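Local coordinates for putative cell adhesion protein (Parabacteroides distasonis, PDB 3LIU), which probably serves as a fimbrial subunit of the FimA/Mfa1 family that assembles into pili and takes part in cell adhesion, at residues Ala277-Lys289 against Lys351-Ser363. Residues are numbered along the deposited sequence; the frame is centred on the assembly and turned at random. Where two conformers were deposited one is given.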
loop_
_atom_site.group_PDB
_atom_site.type_symbol
_atom_site.label_atom_id
_atom_site.label_comp_id
_atom_site.label_asym_id
_atom_site.label_seq_id
_atom_site.Cartn_x
_atom_site.Cartn_y
_atom_site.Cartn_z
ATOM N N ALA A 277 -16.698 3.459 10.370
ATOM C CA ALA A 277 -16.049 3.199 9.106
ATOM C C ALA A 277 -15.294 4.450 8.653
ATOM O O ALA A 277 -14.328 4.373 7.905
ATOM C CB ALA A 277 -17.092 2.784 8.064
ATOM N N LEU A 278 -15.760 5.604 9.118
ATOM C CA LEU A 278 -15.092 6.881 8.868
ATOM C C LEU A 278 -13.704 6.926 9.497
ATOM O O LEU A 278 -13.519 6.574 10.650
ATOM C CB LEU A 278 -15.917 8.037 9.443
ATOM C CG LEU A 278 -17.077 8.576 8.630
ATOM C CD1 LEU A 278 -17.641 9.774 9.368
ATOM C CD2 LEU A 278 -16.615 8.965 7.229
ATOM N N ASN A 279 -12.748 7.395 8.717
ATOM C CA ASN A 279 -11.369 7.413 9.076
ATOM C C ASN A 279 -10.706 6.044 9.308
ATOM O O ASN A 279 -9.580 5.991 9.699
ATOM C CB ASN A 279 -11.163 8.364 10.262
ATOM C CG ASN A 279 -11.648 9.775 9.942
ATOM O OD1 ASN A 279 -12.385 10.380 10.703
ATOM N ND2 ASN A 279 -11.256 10.279 8.797
ATOM N N HIS A 280 -11.398 4.943 9.064
ATOM C CA HIS A 280 -10.771 3.656 9.176
ATOM C C HIS A 280 -9.822 3.482 7.984
ATOM O O HIS A 280 -10.216 3.640 6.810
ATOM C CB HIS A 280 -11.811 2.546 9.162
ATOM C CG HIS A 280 -11.212 1.189 9.157
ATOM N ND1 HIS A 280 -10.753 0.578 10.306
ATOM C CD2 HIS A 280 -10.928 0.346 8.135
ATOM C CE1 HIS A 280 -10.251 -0.603 9.992
ATOM N NE2 HIS A 280 -10.333 -0.764 8.684
ATOM N N GLU A 281 -8.582 3.148 8.270
ATOM C CA GLU A 281 -7.585 3.038 7.196
ATOM C C GLU A 281 -7.546 1.619 6.624
ATOM O O GLU A 281 -7.561 0.658 7.391
ATOM C CB GLU A 281 -6.208 3.422 7.698
ATOM C CG GLU A 281 -6.063 4.907 7.932
ATOM C CD GLU A 281 -4.721 5.292 8.540
ATOM O OE1 GLU A 281 -3.643 4.827 8.075
ATOM O OE2 GLU A 281 -4.752 6.086 9.484
ATOM N N PHE A 282 -7.526 1.513 5.284
ATOM C CA PHE A 282 -7.374 0.255 4.580
ATOM C C PHE A 282 -6.006 0.268 3.935
ATOM O O PHE A 282 -5.641 1.259 3.312
ATOM C CB PHE A 282 -8.423 0.133 3.441
ATOM C CG PHE A 282 -9.861 0.068 3.929
ATOM C CD1 PHE A 282 -10.379 -1.101 4.475
ATOM C CD2 PHE A 282 -10.676 1.183 3.879
ATOM C CE1 PHE A 282 -11.732 -1.160 4.927
ATOM C CE2 PHE A 282 -12.001 1.125 4.331
ATOM C CZ PHE A 282 -12.522 -0.058 4.843
ATOM N N TYR A 283 -5.300 -0.860 4.005
ATOM C CA TYR A 283 -3.988 -1.004 3.451
ATOM C C TYR A 283 -4.035 -1.827 2.172
ATOM O O TYR A 283 -4.638 -2.911 2.124
ATOM C CB TYR A 283 -3.036 -1.684 4.450
ATOM C CG TYR A 283 -2.891 -1.027 5.788
ATOM C CD1 TYR A 283 -2.817 0.376 5.902
ATOM C CD2 TYR A 283 -2.817 -1.785 6.952
ATOM C CE1 TYR A 283 -2.719 0.993 7.146
ATOM C CE2 TYR A 283 -2.671 -1.178 8.187
ATOM C CZ TYR A 283 -2.610 0.204 8.277
ATOM O OH TYR A 283 -2.494 0.817 9.505
ATOM N N VAL A 284 -3.349 -1.316 1.148
ATOM C CA VAL A 284 -3.398 -1.916 -0.177
ATOM C C VAL A 284 -2.003 -1.777 -0.761
ATOM O O VAL A 284 -1.202 -0.951 -0.277
ATOM C CB VAL A 284 -4.458 -1.205 -1.123
ATOM C CG1 VAL A 284 -5.858 -1.346 -0.605
ATOM C CG2 VAL A 284 -4.131 0.270 -1.317
ATOM N N TYR A 285 -1.701 -2.557 -1.794
ATOM C CA TYR A 285 -0.445 -2.378 -2.533
ATOM C C TYR A 285 -0.684 -1.394 -3.697
ATOM O O TYR A 285 -1.835 -0.983 -3.988
ATOM C CB TYR A 285 0.122 -3.723 -3.047
ATOM C CG TYR A 285 0.650 -4.702 -1.995
ATOM C CD1 TYR A 285 1.374 -4.265 -0.893
ATOM C CD2 TYR A 285 0.466 -6.073 -2.142
ATOM C CE1 TYR A 285 1.872 -5.136 0.038
ATOM C CE2 TYR A 285 0.990 -6.983 -1.186
ATOM C CZ TYR A 285 1.667 -6.507 -0.116
ATOM O OH TYR A 285 2.158 -7.327 0.866
ATOM N N GLU A 286 0.395 -1.066 -4.400
ATOM C CA GLU A 286 0.287 -0.151 -5.531
ATOM C C GLU A 286 -0.598 -0.718 -6.613
ATOM O O GLU A 286 -0.597 -1.922 -6.892
ATOM C CB GLU A 286 1.656 0.184 -6.143
ATOM C CG GLU A 286 2.613 0.882 -5.185
ATOM C CD GLU A 286 3.786 1.561 -5.886
ATOM O OE1 GLU A 286 4.352 0.948 -6.820
ATOM O OE2 GLU A 286 4.181 2.677 -5.440
ATOM N N ASN A 287 -1.376 0.177 -7.190
ATOM C CA ASN A 287 -2.138 -0.069 -8.385
ATOM C C ASN A 287 -2.334 1.249 -9.158
ATOM O O ASN A 287 -3.062 2.151 -8.711
ATOM C CB ASN A 287 -3.487 -0.674 -8.049
ATOM C CG ASN A 287 -4.280 -1.040 -9.302
ATOM O OD1 ASN A 287 -3.785 -0.867 -10.406
ATOM N ND2 ASN A 287 -5.526 -1.493 -9.133
ATOM N N THR A 288 -1.614 1.377 -10.248
ATOM C CA THR A 288 -1.754 2.499 -11.169
ATOM C C THR A 288 -2.231 2.018 -12.501
ATOM O O THR A 288 -2.804 2.782 -13.264
ATOM C CB THR A 288 -0.429 3.278 -11.364
ATOM O OG1 THR A 288 0.519 2.462 -12.057
ATOM C CG2 THR A 288 0.128 3.683 -9.991
ATOM N N LYS A 289 -1.997 0.748 -12.812
ATOM C CA LYS A 289 -2.383 0.243 -14.137
ATOM C C LYS A 289 -3.797 -0.327 -14.223
ATOM O O LYS A 289 -4.405 -0.259 -15.274
ATOM C CB LYS A 289 -1.347 -0.750 -14.663
ATOM C CG LYS A 289 -0.016 -0.027 -14.957
ATOM C CD LYS A 289 1.103 -0.987 -15.235
ATOM C CE LYS A 289 2.465 -0.278 -15.399
ATOM N NZ LYS A 289 3.422 -1.225 -16.089
ATOM N N LYS A 351 -4.535 10.977 -12.698
ATOM C CA LYS A 351 -4.014 9.631 -12.911
ATOM C C LYS A 351 -2.899 9.252 -11.945
ATOM O O LYS A 351 -2.042 8.488 -12.290
ATOM C CB LYS A 351 -3.599 9.444 -14.378
ATOM C CG LYS A 351 -4.784 9.578 -15.350
ATOM C CD LYS A 351 -4.368 9.556 -16.807
ATOM C CE LYS A 351 -5.487 10.049 -17.740
ATOM N NZ LYS A 351 -6.800 9.339 -17.510
ATOM N N PHE A 352 -2.938 9.774 -10.723
ATOM C CA PHE A 352 -1.988 9.402 -9.675
ATOM C C PHE A 352 -2.266 7.958 -9.205
ATOM O O PHE A 352 -1.338 7.185 -8.917
ATOM C CB PHE A 352 -2.151 10.374 -8.494
ATOM C CG PHE A 352 -1.005 10.385 -7.559
ATOM C CD1 PHE A 352 0.138 11.141 -7.850
ATOM C CD2 PHE A 352 -1.063 9.667 -6.376
ATOM C CE1 PHE A 352 1.218 11.138 -6.976
ATOM C CE2 PHE A 352 -0.017 9.665 -5.492
ATOM C CZ PHE A 352 1.138 10.398 -5.781
ATOM N N TYR A 353 -3.549 7.634 -9.052
ATOM C CA TYR A 353 -3.968 6.326 -8.564
ATOM C C TYR A 353 -3.270 5.969 -7.227
ATOM O O TYR A 353 -3.083 6.848 -6.379
ATOM C CB TYR A 353 -3.835 5.263 -9.696
ATOM C CG TYR A 353 -4.735 5.594 -10.875
ATOM C CD1 TYR A 353 -6.109 5.660 -10.707
ATOM C CD2 TYR A 353 -4.221 5.853 -12.141
ATOM C CE1 TYR A 353 -6.948 5.971 -11.757
ATOM C CE2 TYR A 353 -5.062 6.169 -13.204
ATOM C CZ TYR A 353 -6.424 6.223 -12.989
ATOM O OH TYR A 353 -7.296 6.530 -13.993
ATOM N N VAL A 354 -2.905 4.713 -7.033
ATOM C CA VAL A 354 -2.486 4.223 -5.730
ATOM C C VAL A 354 -1.006 3.887 -5.711
ATOM O O VAL A 354 -0.567 2.927 -6.335
ATOM C CB VAL A 354 -3.330 2.988 -5.285
ATOM C CG1 VAL A 354 -2.907 2.492 -3.905
ATOM C CG2 VAL A 354 -4.832 3.321 -5.332
ATOM N N GLN A 355 -0.243 4.693 -4.962
ATOM C CA GLN A 355 1.191 4.550 -4.892
ATOM C C GLN A 355 1.580 4.389 -3.433
ATOM O O GLN A 355 0.865 4.839 -2.537
ATOM C CB GLN A 355 1.893 5.742 -5.508
ATOM C CG GLN A 355 1.534 5.979 -6.946
ATOM C CD GLN A 355 2.280 7.200 -7.519
ATOM O OE1 GLN A 355 3.395 7.465 -7.135
ATOM N NE2 GLN A 355 1.650 7.932 -8.418
ATOM N N ARG A 356 2.734 3.768 -3.231
ATOM C CA ARG A 356 3.177 3.319 -1.908
ATOM C C ARG A 356 3.453 4.499 -0.947
ATOM O O ARG A 356 3.891 5.565 -1.362
ATOM C CB ARG A 356 4.446 2.488 -2.066
ATOM C CG ARG A 356 5.673 3.359 -2.490
ATOM C CD ARG A 356 6.868 2.542 -2.978
ATOM N NE ARG A 356 7.531 1.909 -1.878
ATOM C CZ ARG A 356 8.807 1.492 -1.874
ATOM N NH1 ARG A 356 9.582 1.592 -2.939
ATOM N NH2 ARG A 356 9.303 0.944 -0.762
ATOM N N ASN A 357 3.198 4.251 0.330
ATOM C CA ASN A 357 3.620 5.117 1.428
ATOM C C ASN A 357 2.969 6.509 1.410
ATOM O O ASN A 357 3.576 7.485 1.832
ATOM C CB ASN A 357 5.145 5.236 1.459
ATOM C CG ASN A 357 5.661 5.597 2.852
ATOM O OD1 ASN A 357 5.221 5.044 3.851
ATOM N ND2 ASN A 357 6.586 6.516 2.910
ATOM N N TYR A 358 1.751 6.567 0.875
ATOM C CA TYR A 358 0.887 7.735 0.930
ATOM C C TYR A 358 -0.389 7.378 1.624
ATOM O O TYR A 358 -0.833 6.244 1.580
ATOM C CB TYR A 358 0.518 8.236 -0.475
ATOM C CG TYR A 358 1.659 8.858 -1.246
ATOM C CD1 TYR A 358 2.138 10.126 -0.926
ATOM C CD2 TYR A 358 2.272 8.170 -2.275
ATOM C CE1 TYR A 358 3.182 10.698 -1.656
ATOM C CE2 TYR A 358 3.333 8.708 -2.973
ATOM C CZ TYR A 358 3.767 9.983 -2.678
ATOM O OH TYR A 358 4.799 10.507 -3.397
ATOM N N LYS A 359 -0.982 8.373 2.269
ATOM C CA LYS A 359 -2.277 8.254 2.871
ATOM C C LYS A 359 -3.232 8.991 1.951
ATOM O O LYS A 359 -2.960 10.126 1.542
ATOM C CB LYS A 359 -2.312 8.916 4.222
ATOM C CG LYS A 359 -1.555 8.208 5.283
ATOM C CD LYS A 359 -2.153 8.560 6.621
ATOM C CE LYS A 359 -1.532 7.761 7.697
ATOM N NZ LYS A 359 -2.353 7.743 8.938
ATOM N N TYR A 360 -4.325 8.317 1.616
ATOM C CA TYR A 360 -5.388 8.836 0.786
ATOM C C TYR A 360 -6.582 9.130 1.692
ATOM O O TYR A 360 -7.069 8.233 2.423
ATOM C CB TYR A 360 -5.762 7.805 -0.277
ATOM C CG TYR A 360 -4.715 7.619 -1.304
ATOM C CD1 TYR A 360 -3.588 6.852 -1.040
ATOM C CD2 TYR A 360 -4.833 8.190 -2.565
ATOM C CE1 TYR A 360 -2.601 6.674 -2.007
ATOM C CE2 TYR A 360 -3.855 8.017 -3.526
ATOM C CZ TYR A 360 -2.735 7.292 -3.246
ATOM O OH TYR A 360 -1.763 7.144 -4.216
ATOM N N GLU A 361 -6.997 10.393 1.711
ATOM C CA GLU A 361 -8.138 10.843 2.510
ATOM C C GLU A 361 -9.219 11.284 1.555
ATOM O O GLU A 361 -9.054 12.282 0.836
ATOM C CB GLU A 361 -7.739 12.004 3.415
ATOM C CG GLU A 361 -6.624 11.680 4.375
ATOM C CD GLU A 361 -7.046 10.719 5.469
ATOM O OE1 GLU A 361 -8.269 10.557 5.689
ATOM O OE2 GLU A 361 -6.151 10.129 6.106
ATOM N N ILE A 362 -10.312 10.498 1.499
ATOM C CA ILE A 362 -11.407 10.682 0.522
ATOM C C ILE A 362 -12.629 11.320 1.210
ATOM O O ILE A 362 -13.103 10.826 2.231
ATOM C CB ILE A 362 -11.790 9.316 -0.124
ATOM C CG1 ILE A 362 -10.541 8.719 -0.811
ATOM C CG2 ILE A 362 -12.983 9.471 -1.085
ATOM C CD1 ILE A 362 -10.712 7.401 -1.428
ATOM N N SER A 363 -13.087 12.444 0.680
ATOM C CA SER A 363 -14.291 13.106 1.159
ATOM C C SER A 363 -15.323 13.089 0.055
ATOM O O SER A 363 -15.078 13.602 -1.046
ATOM C CB SER A 363 -13.984 14.560 1.546
ATOM O OG SER A 363 -13.003 14.572 2.559
HETATM O O HOH W 1 -9.129 9.584 7.716
#
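Asn287 and Val354 form a single antiparallel bridge, a hydrogen-bonded pair in which Asn287 N reaches Val354 O at 3.0 Å and Val354 N returns to Asn287 O at 3.1 Å. Val354 O also receives a CA-H...O contact from Glu286. The carboxylate of Glu286 reaches past Gln355 to the backbone of Arg356: OE2 accepts Arg356 N at 2.9 Å through its anti lone pair, while OE1 takes Ile223 N. The Arg356 guanidinium, its plane 89° from this carboxylate, turns instead to Asp174 and Gly221. Among apolar groups, Val354 CG1, anti to its own N (chi1 -179°), meets Val284 CG2 at 3.6 Å. At the other end Lys359, extended, forms a salt bridge from NZ to Glu281 OE2 (3.0 Å), met from above the carboxylate plane, and Ser177 holds OE1. With Glu281 replaced by alanine, the Lys359 ammonium would probably lose this counter-charge, and the Ser177 hydroxyl its partner. Strands 282-284 and 358-366 do not pair directly: both flank strand 172-185, the first antiparallel and the second parallel, so the Glu281-Lys359 salt bridge reaches across strand 172-185, while strand 383-391 pairs antiparallel with 358-366.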